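Local coordinates for protein carbohydrate deacetylase Agd3 (Neosartorya fumigata, PDB 6NWZ) that probably removes N-acetyl groups from the fungal exopolysaccharide galactosaminogalactan as a zinc-binding carbohydrate esterase, a modification required for biofilm formation, at residues F299-I310 / A382-H392; N428-H439 / R453-L464. One frame throughout, in Å; residues are numbered along the deposited sequence.

Contact 1. Residues F299-I310 / A382-H392; sequences FVEVGHNGNGNI and AFGHISHTFTH. With ZN (zinc ion), chain L.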
loop_
_atom_site.group_PDB
_atom_site.type_symbol
_atom_site.label_atom_id
_atom_site.label_comp_id
_atom_site.label_asym_id
_atom_site.label_seq_id
_atom_site.Cartn_x
_atom_site.Cartn_y
_atom_site.Cartn_z
ATOM N N PHE A 299 -11.651 0.762 -10.312
ATOM C CA PHE A 299 -11.679 0.409 -11.725
ATOM C C PHE A 299 -10.416 -0.371 -12.062
ATOM O O PHE A 299 -9.447 -0.396 -11.296
ATOM C CB PHE A 299 -11.835 1.643 -12.630
ATOM C CG PHE A 299 -10.684 2.617 -12.571
ATOM C CD1 PHE A 299 -9.535 2.412 -13.322
ATOM C CD2 PHE A 299 -10.769 3.762 -11.794
ATOM C CE1 PHE A 299 -8.486 3.316 -13.278
ATOM C CE2 PHE A 299 -9.726 4.671 -11.749
ATOM C CZ PHE A 299 -8.582 4.447 -12.491
ATOM N N VAL A 300 -10.436 -1.007 -13.231
ATOM C CA VAL A 300 -9.356 -1.877 -13.682
ATOM C C VAL A 300 -8.546 -1.148 -14.744
ATOM O O VAL A 300 -9.104 -0.661 -15.736
ATOM C CB VAL A 300 -9.908 -3.205 -14.227
ATOM C CG1 VAL A 300 -8.771 -4.118 -14.633
ATOM C CG2 VAL A 300 -10.803 -3.868 -13.189
ATOM N N GLU A 301 -7.230 -1.084 -14.542
ATOM C CA GLU A 301 -6.314 -0.407 -15.452
ATOM C C GLU A 301 -5.593 -1.426 -16.323
ATOM O O GLU A 301 -5.105 -2.448 -15.829
ATOM C CB GLU A 301 -5.292 0.429 -14.679
ATOM C CG GLU A 301 -4.572 1.474 -15.515
ATOM C CD GLU A 301 -3.692 2.381 -14.674
ATOM O OE1 GLU A 301 -3.112 1.889 -13.682
ATOM O OE2 GLU A 301 -3.587 3.585 -14.999
ATOM N N VAL A 302 -5.507 -1.126 -17.617
ATOM C CA VAL A 302 -5.068 -2.080 -18.628
ATOM C C VAL A 302 -3.832 -1.536 -19.339
ATOM O O VAL A 302 -3.788 -0.354 -19.706
ATOM C CB VAL A 302 -6.193 -2.370 -19.639
ATOM C CG1 VAL A 302 -5.696 -3.310 -20.715
ATOM C CG2 VAL A 302 -7.387 -2.967 -18.920
ATOM N N GLY A 303 -2.834 -2.397 -19.528
ATOM C CA GLY A 303 -1.656 -2.062 -20.292
ATOM C C GLY A 303 -1.681 -2.768 -21.633
ATOM O O GLY A 303 -1.728 -3.999 -21.694
ATOM N N HIS A 304 -1.654 -1.979 -22.708
ATOM C CA HIS A 304 -1.889 -2.473 -24.057
ATOM C C HIS A 304 -0.584 -2.695 -24.813
ATOM O O HIS A 304 0.399 -1.980 -24.623
ATOM C CB HIS A 304 -2.756 -1.492 -24.851
ATOM C CG HIS A 304 -4.092 -1.223 -24.236
ATOM N ND1 HIS A 304 -5.138 -2.115 -24.315
ATOM C CD2 HIS A 304 -4.556 -0.158 -23.540
ATOM C CE1 HIS A 304 -6.189 -1.613 -23.693
ATOM N NE2 HIS A 304 -5.863 -0.427 -23.213
ATOM N N ASN A 305 -0.598 -3.689 -25.702
ATOM C CA ASN A 305 0.463 -3.904 -26.681
ATOM C C ASN A 305 -0.166 -3.786 -28.064
ATOM O O ASN A 305 -0.834 -4.715 -28.526
ATOM C CB ASN A 305 1.124 -5.260 -26.489
ATOM C CG ASN A 305 1.769 -5.400 -25.135
ATOM O OD1 ASN A 305 1.159 -5.904 -24.194
ATOM N ND2 ASN A 305 3.013 -4.955 -25.025
ATOM N N GLY A 306 0.060 -2.649 -28.726
ATOM C CA GLY A 306 -0.591 -2.395 -30.000
ATOM C C GLY A 306 -0.283 -3.427 -31.067
ATOM O O GLY A 306 -1.138 -3.727 -31.906
ATOM N N ASN A 307 0.931 -3.984 -31.058
ATOM C CA ASN A 307 1.300 -4.945 -32.094
ATOM C C ASN A 307 0.435 -6.198 -32.025
ATOM O O ASN A 307 0.194 -6.842 -33.053
ATOM C CB ASN A 307 2.783 -5.303 -31.979
ATOM C CG ASN A 307 3.285 -6.115 -33.162
ATOM O OD1 ASN A 307 3.335 -5.626 -34.292
ATOM N ND2 ASN A 307 3.681 -7.358 -32.904
ATOM N N GLY A 308 -0.047 -6.555 -30.831
ATOM C CA GLY A 308 -0.977 -7.663 -30.723
ATOM C C GLY A 308 -2.284 -7.405 -31.447
ATOM O O GLY A 308 -2.964 -8.346 -31.871
ATOM N N ASN A 309 -2.656 -6.132 -31.595
ATOM C CA ASN A 309 -3.843 -5.794 -32.370
ATOM C C ASN A 309 -3.593 -5.970 -33.863
ATOM O O ASN A 309 -4.448 -6.496 -34.585
ATOM C CB ASN A 309 -4.278 -4.363 -32.053
ATOM C CG ASN A 309 -5.359 -3.859 -32.985
ATOM O OD1 ASN A 309 -5.182 -2.856 -33.672
ATOM N ND2 ASN A 309 -6.486 -4.557 -33.016
ATOM N N ILE A 310 -2.422 -5.550 -34.344
ATOM C CA ILE A 310 -2.124 -5.685 -35.765
ATOM C C ILE A 310 -1.952 -7.151 -36.140
ATOM O O ILE A 310 -2.395 -7.587 -37.210
ATOM C CB ILE A 310 -0.879 -4.856 -36.134
ATOM C CG1 ILE A 310 -1.027 -3.411 -35.647
ATOM C CG2 ILE A 310 -0.641 -4.896 -37.638
ATOM C CD1 ILE A 310 -2.167 -2.654 -36.293
ATOM N N ALA A 382 -14.727 2.863 -19.033
ATOM C CA ALA A 382 -14.917 2.167 -17.771
ATOM C C ALA A 382 -13.618 1.613 -17.196
ATOM O O ALA A 382 -13.611 1.154 -16.048
ATOM C CB ALA A 382 -15.931 1.034 -17.946
ATOM N N PHE A 383 -12.523 1.659 -17.953
ATOM C CA PHE A 383 -11.250 1.098 -17.531
ATOM C C PHE A 383 -10.157 2.160 -17.600
ATOM O O PHE A 383 -10.308 3.200 -18.246
ATOM C CB PHE A 383 -10.855 -0.104 -18.408
ATOM C CG PHE A 383 -11.783 -1.285 -18.285
ATOM C CD1 PHE A 383 -13.040 -1.267 -18.872
ATOM C CD2 PHE A 383 -11.392 -2.419 -17.593
ATOM C CE1 PHE A 383 -13.888 -2.350 -18.763
ATOM C CE2 PHE A 383 -12.234 -3.508 -17.482
ATOM C CZ PHE A 383 -13.482 -3.474 -18.067
ATOM N N GLY A 384 -9.042 1.880 -16.918
ATOM C CA GLY A 384 -7.841 2.667 -17.094
ATOM C C GLY A 384 -6.978 2.136 -18.229
ATOM O O GLY A 384 -7.046 0.964 -18.597
ATOM N N HIS A 385 -6.150 3.014 -18.790
ATOM C CA HIS A 385 -5.360 2.656 -19.957
ATOM C C HIS A 385 -3.955 3.227 -19.842
ATOM O O HIS A 385 -3.773 4.381 -19.443
ATOM C CB HIS A 385 -6.039 3.146 -21.241
ATOM C CG HIS A 385 -7.459 2.690 -21.364
ATOM N ND1 HIS A 385 -7.808 1.492 -21.949
ATOM C CD2 HIS A 385 -8.615 3.251 -20.938
ATOM C CE1 HIS A 385 -9.120 1.344 -21.896
ATOM N NE2 HIS A 385 -9.634 2.399 -21.289
ATOM N N ILE A 386 -2.967 2.405 -20.195
ATOM C CA ILE A 386 -1.567 2.812 -20.168
ATOM C C ILE A 386 -0.818 1.953 -21.177
ATOM O O ILE A 386 -1.263 0.860 -21.539
ATOM C CB ILE A 386 -0.971 2.680 -18.743
ATOM C CG1 ILE A 386 0.377 3.403 -18.649
ATOM C CG2 ILE A 386 -0.873 1.214 -18.348
ATOM C CD1 ILE A 386 1.107 3.145 -17.357
ATOM N N SER A 387 0.322 2.456 -21.653
ATOM C CA SER A 387 1.109 1.751 -22.657
ATOM C C SER A 387 1.966 0.660 -22.026
ATOM O O SER A 387 2.556 0.849 -20.959
ATOM C CB SER A 387 2.011 2.721 -23.421
ATOM O OG SER A 387 2.865 2.021 -24.314
ATOM N N HIS A 388 2.049 -0.479 -22.712
ATOM C CA HIS A 388 2.891 -1.602 -22.315
ATOM C C HIS A 388 3.901 -1.932 -23.415
ATOM O O HIS A 388 4.310 -3.087 -23.572
ATOM C CB HIS A 388 2.025 -2.816 -21.974
ATOM C CG HIS A 388 2.736 -3.879 -21.194
ATOM N ND1 HIS A 388 3.516 -3.602 -20.091
ATOM C CD2 HIS A 388 2.767 -5.224 -21.349
ATOM C CE1 HIS A 388 4.004 -4.731 -19.606
ATOM N NE2 HIS A 388 3.564 -5.729 -20.352
ATOM N N THR A 389 4.307 -0.904 -24.174
ATOM C CA THR A 389 5.136 -0.972 -25.383
ATOM C C THR A 389 4.408 -1.635 -26.547
ATOM O O THR A 389 3.401 -2.328 -26.357
ATOM C CB THR A 389 6.468 -1.689 -25.135
ATOM O OG1 THR A 389 6.242 -3.086 -24.909
ATOM C CG2 THR A 389 7.182 -1.078 -23.945
ATOM N N PHE A 390 4.913 -1.422 -27.763
ATOM C CA PHE A 390 4.181 -1.847 -28.952
ATOM C C PHE A 390 4.263 -3.359 -29.139
ATOM O O PHE A 390 3.238 -4.046 -29.177
ATOM C CB PHE A 390 4.709 -1.104 -30.183
ATOM C CG PHE A 390 3.869 -1.294 -31.418
ATOM C CD1 PHE A 390 2.558 -0.850 -31.461
ATOM C CD2 PHE A 390 4.399 -1.905 -32.543
ATOM C CE1 PHE A 390 1.788 -1.022 -32.602
ATOM C CE2 PHE A 390 3.635 -2.079 -33.685
ATOM C CZ PHE A 390 2.330 -1.639 -33.714
ATOM N N THR A 391 5.477 -3.899 -29.233
ATOM C CA THR A 391 5.675 -5.307 -29.555
ATOM C C THR A 391 6.022 -6.159 -28.344
ATOM O O THR A 391 6.212 -7.371 -28.495
ATOM C CB THR A 391 6.776 -5.458 -30.611
ATOM O OG1 THR A 391 8.061 -5.340 -29.988
ATOM C CG2 THR A 391 6.643 -4.377 -31.657
ATOM N N HIS A 392 6.115 -5.559 -27.157
ATOM C CA HIS A 392 6.509 -6.256 -25.931
ATOM C C HIS A 392 7.949 -6.761 -26.003
ATOM O O HIS A 392 8.299 -7.766 -25.379
ATOM C CB HIS A 392 5.549 -7.405 -25.606
ATOM C CG HIS A 392 5.678 -7.921 -24.210
ATOM N ND1 HIS A 392 6.761 -8.667 -23.792
ATOM C CD2 HIS A 392 4.866 -7.797 -23.133
ATOM C CE1 HIS A 392 6.609 -8.980 -22.518
ATOM N NE2 HIS A 392 5.469 -8.464 -22.095
HETATM ZN ZN ZN L . 3.989 -7.916 -20.294
HETATM O O HOH W 1 -12.628 -1.042 -14.852
HETATM O O HOH W 2 3.661 -8.496 -30.470
#

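Contact 2. Residues N428-H439 / R453-L464; sequences NGIIPPAITGLH and RNCVGDNTRPVL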
loop_
_atom_site.group_PDB
_atom_site.type_symbol
_atom_site.label_atom_id
_atom_site.label_comp_id
_atom_site.label_asym_id
_atom_site.label_seq_id
_atom_site.Cartn_x
_atom_site.Cartn_y
_atom_site.Cartn_z
ATOM N N ASN A 428 2.318 9.918 -19.309
ATOM C CA ASN A 428 3.722 10.106 -18.968
ATOM C C ASN A 428 4.339 8.865 -18.340
ATOM O O ASN A 428 5.436 8.948 -17.774
ATOM C CB ASN A 428 3.881 11.304 -18.029
ATOM C CG ASN A 428 3.162 11.108 -16.707
ATOM O OD1 ASN A 428 2.306 10.235 -16.577
ATOM N ND2 ASN A 428 3.503 11.928 -15.721
ATOM N N GLY A 429 3.667 7.720 -18.426
ATOM C CA GLY A 429 4.170 6.509 -17.807
ATOM C C GLY A 429 3.838 5.285 -18.630
ATOM O O GLY A 429 2.908 5.284 -19.445
ATOM N N ILE A 430 4.623 4.232 -18.409
ATOM C CA ILE A 430 4.425 2.953 -19.071
ATOM C C ILE A 430 4.546 1.841 -18.042
ATOM O O ILE A 430 5.064 2.030 -16.941
ATOM C CB ILE A 430 5.435 2.706 -20.213
ATOM C CG1 ILE A 430 6.834 2.456 -19.638
ATOM C CG2 ILE A 430 5.451 3.870 -21.183
ATOM C CD1 ILE A 430 7.853 2.036 -20.674
ATOM N N ILE A 431 4.054 0.668 -18.423
ATOM C CA ILE A 431 4.375 -0.573 -17.729
ATOM C C ILE A 431 5.465 -1.255 -18.547
ATOM O O ILE A 431 5.164 -1.852 -19.590
ATOM C CB ILE A 431 3.141 -1.476 -17.572
ATOM C CG1 ILE A 431 1.994 -0.709 -16.901
ATOM C CG2 ILE A 431 3.508 -2.740 -16.802
ATOM C CD1 ILE A 431 0.750 -1.545 -16.651
ATOM N N PRO A 432 6.730 -1.175 -18.143
ATOM C CA PRO A 432 7.815 -1.717 -18.975
ATOM C C PRO A 432 7.623 -3.202 -19.223
ATOM O O PRO A 432 7.170 -3.939 -18.333
ATOM C CB PRO A 432 9.078 -1.434 -18.145
ATOM C CG PRO A 432 8.588 -1.140 -16.760
ATOM C CD PRO A 432 7.235 -0.530 -16.919
ATOM N N PRO A 433 7.953 -3.682 -20.422
ATOM C CA PRO A 433 7.583 -5.056 -20.806
ATOM C C PRO A 433 8.366 -6.074 -19.990
ATOM O O PRO A 433 9.595 -6.139 -20.073
ATOM C CB PRO A 433 7.942 -5.115 -22.294
ATOM C CG PRO A 433 9.052 -4.107 -22.448
ATOM C CD PRO A 433 8.780 -3.015 -21.445
ATOM N N ALA A 434 7.647 -6.866 -19.192
ATOM C CA ALA A 434 8.256 -7.819 -18.263
ATOM C C ALA A 434 9.225 -7.131 -17.308
ATOM O O ALA A 434 10.180 -7.750 -16.829
ATOM C CB ALA A 434 8.964 -8.956 -19.008
ATOM N N ILE A 435 8.976 -5.847 -17.030
ATOM C CA ILE A 435 9.830 -5.014 -16.187
ATOM C C ILE A 435 11.276 -5.126 -16.656
ATOM O O ILE A 435 12.165 -5.506 -15.884
ATOM C CB ILE A 435 9.681 -5.391 -14.700
ATOM C CG1 ILE A 435 8.207 -5.575 -14.354
ATOM C CG2 ILE A 435 10.243 -4.296 -13.802
ATOM C CD1 ILE A 435 7.379 -4.324 -14.569
ATOM N N THR A 436 11.523 -4.807 -17.927
ATOM C CA THR A 436 12.852 -4.891 -18.516
ATOM C C THR A 436 13.294 -3.522 -19.020
ATOM O O THR A 436 12.481 -2.622 -19.248
ATOM C CB THR A 436 12.906 -5.920 -19.664
ATOM O OG1 THR A 436 12.057 -5.507 -20.744
ATOM C CG2 THR A 436 12.468 -7.291 -19.176
ATOM N N GLY A 437 14.607 -3.372 -19.185
ATOM C CA GLY A 437 15.186 -2.117 -19.608
ATOM C C GLY A 437 15.421 -1.114 -18.501
ATOM O O GLY A 437 15.949 -0.028 -18.776
ATOM N N LEU A 438 15.055 -1.439 -17.261
ATOM C CA LEU A 438 15.249 -0.515 -16.150
ATOM C C LEU A 438 16.716 -0.317 -15.792
ATOM O O LEU A 438 17.022 0.574 -14.994
ATOM C CB LEU A 438 14.469 -0.997 -14.925
ATOM C CG LEU A 438 12.951 -0.765 -14.951
ATOM C CD1 LEU A 438 12.216 -1.794 -15.805
ATOM C CD2 LEU A 438 12.391 -0.750 -13.545
ATOM N N HIS A 439 17.626 -1.119 -16.349
ATOM C CA HIS A 439 19.059 -0.896 -16.194
ATOM C C HIS A 439 19.729 -0.594 -17.527
ATOM O O HIS A 439 20.959 -0.484 -17.587
ATOM C CB HIS A 439 19.726 -2.102 -15.522
ATOM C CG HIS A 439 19.210 -2.387 -14.144
ATOM N ND1 HIS A 439 19.420 -1.539 -13.077
ATOM C CD2 HIS A 439 18.494 -3.428 -13.658
ATOM C CE1 HIS A 439 18.856 -2.046 -11.996
ATOM N NE2 HIS A 439 18.286 -3.191 -12.321
ATOM N N ARG A 453 8.049 9.715 -18.262
ATOM C CA ARG A 453 8.805 10.196 -17.117
ATOM C C ARG A 453 8.800 9.234 -15.940
ATOM O O ARG A 453 9.689 9.321 -15.087
ATOM C CB ARG A 453 8.253 11.550 -16.641
ATOM C CG ARG A 453 8.241 12.630 -17.706
ATOM C CD ARG A 453 9.631 13.170 -17.944
ATOM N NE ARG A 453 9.653 14.182 -18.990
ATOM C CZ ARG A 453 10.011 13.938 -20.245
ATOM N NH1 ARG A 453 10.381 12.715 -20.600
ATOM N NH2 ARG A 453 10.004 14.913 -21.146
ATOM N N ASN A 454 7.839 8.318 -15.874
ATOM C CA ASN A 454 7.720 7.386 -14.766
ATOM C C ASN A 454 7.306 6.027 -15.305
ATOM O O ASN A 454 6.887 5.885 -16.457
ATOM C CB ASN A 454 6.695 7.872 -13.744
ATOM C CG ASN A 454 5.311 7.987 -14.340
ATOM O OD1 ASN A 454 4.606 6.990 -14.485
ATOM N ND2 ASN A 454 4.925 9.200 -14.718
ATOM N N CYS A 455 7.405 5.021 -14.446
ATOM C CA CYS A 455 7.026 3.674 -14.834
ATOM C C CYS A 455 6.696 2.885 -13.572
ATOM O O CYS A 455 6.449 3.464 -12.508
ATOM C CB CYS A 455 8.141 3.012 -15.659
ATOM S SG CYS A 455 9.576 2.477 -14.696
ATOM N N VAL A 456 6.712 1.565 -13.693
ATOM C CA VAL A 456 6.386 0.676 -12.593
ATOM C C VAL A 456 7.471 -0.391 -12.524
ATOM O O VAL A 456 8.064 -0.766 -13.540
ATOM C CB VAL A 456 4.976 0.066 -12.773
ATOM C CG1 VAL A 456 4.965 -1.002 -13.857
ATOM C CG2 VAL A 456 4.469 -0.473 -11.475
ATOM N N GLY A 457 7.758 -0.856 -11.311
ATOM C CA GLY A 457 8.859 -1.782 -11.110
ATOM C C GLY A 457 8.432 -3.188 -10.739
ATOM O O GLY A 457 7.450 -3.712 -11.275
ATOM N N ASP A 458 9.172 -3.809 -9.823
ATOM C CA ASP A 458 8.861 -5.158 -9.357
ATOM C C ASP A 458 9.367 -5.278 -7.927
ATOM O O ASP A 458 10.580 -5.266 -7.699
ATOM C CB ASP A 458 9.500 -6.215 -10.254
ATOM C CG ASP A 458 9.115 -7.625 -9.856
ATOM O OD1 ASP A 458 8.181 -7.789 -9.040
ATOM O OD2 ASP A 458 9.750 -8.575 -10.360
ATOM N N ASN A 459 8.443 -5.409 -6.972
ATOM C CA ASN A 459 8.816 -5.437 -5.562
ATOM C C ASN A 459 9.536 -6.713 -5.148
ATOM O O ASN A 459 9.966 -6.794 -3.992
ATOM C CB ASN A 459 7.583 -5.229 -4.684
ATOM C CG ASN A 459 7.146 -3.779 -4.638
ATOM O OD1 ASN A 459 7.613 -2.958 -5.424
ATOM N ND2 ASN A 459 6.246 -3.455 -3.715
ATOM N N THR A 460 9.680 -7.704 -6.033
ATOM C CA THR A 460 10.516 -8.862 -5.736
ATOM C C THR A 460 11.988 -8.603 -6.031
ATOM O O THR A 460 12.834 -9.434 -5.681
ATOM C CB THR A 460 10.048 -10.090 -6.529
ATOM O OG1 THR A 460 10.319 -9.902 -7.922
ATOM C CG2 THR A 460 8.552 -10.320 -6.339
ATOM N N ARG A 461 12.309 -7.475 -6.661
ATOM C CA ARG A 461 13.681 -7.106 -6.990
ATOM C C ARG A 461 14.076 -5.890 -6.162
ATOM O O ARG A 461 13.725 -4.754 -6.520
ATOM C CB ARG A 461 13.811 -6.812 -8.487
ATOM C CG ARG A 461 13.425 -7.993 -9.372
ATOM C CD ARG A 461 13.064 -7.564 -10.785
ATOM N NE ARG A 461 14.184 -6.943 -11.484
ATOM C CZ ARG A 461 14.100 -6.429 -12.707
ATOM N NH1 ARG A 461 12.946 -6.465 -13.360
ATOM N NH2 ARG A 461 15.165 -5.880 -13.275
ATOM N N PRO A 462 14.796 -6.071 -5.050
ATOM C CA PRO A 462 15.110 -4.930 -4.173
ATOM C C PRO A 462 15.846 -3.796 -4.868
ATOM O O PRO A 462 15.773 -2.652 -4.402
ATOM C CB PRO A 462 15.976 -5.566 -3.074
ATOM C CG PRO A 462 15.576 -7.001 -3.066
ATOM C CD PRO A 462 15.287 -7.345 -4.499
ATOM N N VAL A 463 16.548 -4.074 -5.968
ATOM C CA VAL A 463 17.236 -3.024 -6.710
ATOM C C VAL A 463 16.273 -1.947 -7.199
ATOM O O VAL A 463 16.683 -0.801 -7.416
ATOM C CB VAL A 463 18.008 -3.648 -7.893
ATOM C CG1 VAL A 463 19.021 -2.656 -8.462
ATOM C CG2 VAL A 463 18.690 -4.931 -7.457
ATOM N N LEU A 464 14.993 -2.283 -7.364
ATOM C CA LEU A 464 14.005 -1.386 -7.948
ATOM C C LEU A 464 13.149 -0.678 -6.905
ATOM O O LEU A 464 12.151 -0.045 -7.264
ATOM C CB LEU A 464 13.104 -2.163 -8.912
ATOM C CG LEU A 464 13.821 -2.854 -10.072
ATOM C CD1 LEU A 464 12.834 -3.577 -10.976
ATOM C CD2 LEU A 464 14.635 -1.837 -10.855
#

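Contact 1. Residues F299-I310 / A382-H392
V300 and G384 open a parallel pairing of strands 300-304 and 384-387, in which five backbone hydrogen bonds run without a gap from G384 N to V300 O (2.8 Å) as far as H388 N to H304 O. Between them, V302 and H304 alone on the first strand turn both N-H and C=O to the partner, the normal parallel pattern. H304 N reaches I386 O at 3.1 Å. Beyond the strand, N307 N bonds F390 O (3.0 Å), tying the first turn of helix 306-313 to the loop that follows the second strand.

The polar side-chain contacts start on the face carrying V302, H304 and H385. H304 NE2 and H385 ND1 lie 3.0 Å apart in a nearly straight bond (171°), and the two rings, their planes only 12° apart, meet rim to rim; H385 NE2 is held by R380 O. On the loop side, N305 ND2 makes a weak bond of 3.0 Å to T389 O, while N305 OD1 comes in at the edge of the H388 ring, near its plane.

Apolar and aromatic contacts fill both ends. F383 CD2 packs against V300 CB. The F390 ring, with CG opposite the backbone N (chi1 -170°), swings back to the start of the helix, and N307 CB makes a CH-pi contact over one face, 3.9 Å from the ring centroid.

H388 NE2 binds the zinc ion at 2.2 Å and H392 NE2 at 2.4 Å, with D256 as the third protein ligand. Two histidines four residues apart after a parallel strand, joined by D256 from strand 252-257 on the other side of strand 300-304, form the Asp-His-His metal site characteristic of polysaccharide deacetylases.

Contact 2. Residues N428-H439 / R453-L464
N428 and R453 begin the junction, where strands 429-430 and 454-456 meet through a single backbone bridge, consistent with a seam in the distorted beta/alpha barrel known from polysaccharide deacetylases. At the bridge one carbonyl takes two donors: N428 O accepts R453 N at 2.8 Å and N454 N at 3.1 Å, whereas the return bond from I430 N to N454 O is weak. Farther along, I431 and V456 run alongside each other, with I431 CG2 3.7 Å from V456 CG1. P432 lies across V456 and puts its CD against the same methyl, with CG against V456 O.

I435 illustrates how a branched side chain can serve several neighbours. Its CB already borders the R461 guanidinium at NH1. Here the chain divides: CG2, opposite the backbone N, reaches R461 NH1 at 3.5 Å and also touches D458 CB and L464 CD1. The other arm, set beside the backbone N by a chi1 of -44°, runs past G457, its CG1 3.7 Å from G457 O. At the tip, CD1 settles 3.4 Å from the same G457 O and borders V456 O and CG1.

L438 extends this apolar patch, with CD2 3.7 Å from L464 CD2 where the two leucines cross almost perpendicularly. H439 turns the edge of its ring to V463 CG1. E339 bridges H439 and R461, hydrogen-bonded to H439 NE2 and in a salt bridge with R461 NE.

R461 itself runs antiparallel to I435. NH1 donates to I435 O at 2.8 Å (161°), a bond lying in both the carbonyl and guanidinium planes, while L464 CD1 sits over the centre of one guanidinium face.

Both segments of contact 1 precede those of contact 2 in the sequence, and the centres lie about 16 Å apart within the deacetylase domain. Strand pairing runs from 252-257 through 300-304 and 384-387 to 424-426 on one side, and through 542-546 and 487-492 to 454-456 on the other. Just past a corner after 424-426, the short strand 429-430 makes its single bridge to 454-456, which may close the curled sheet. The contacts also touch directly: S387 O and I431 N, 3.0 Å apart, probably share a hydrogen bond. Contact 2 thus packs against H388, a zinc ligand supplied by contact 1.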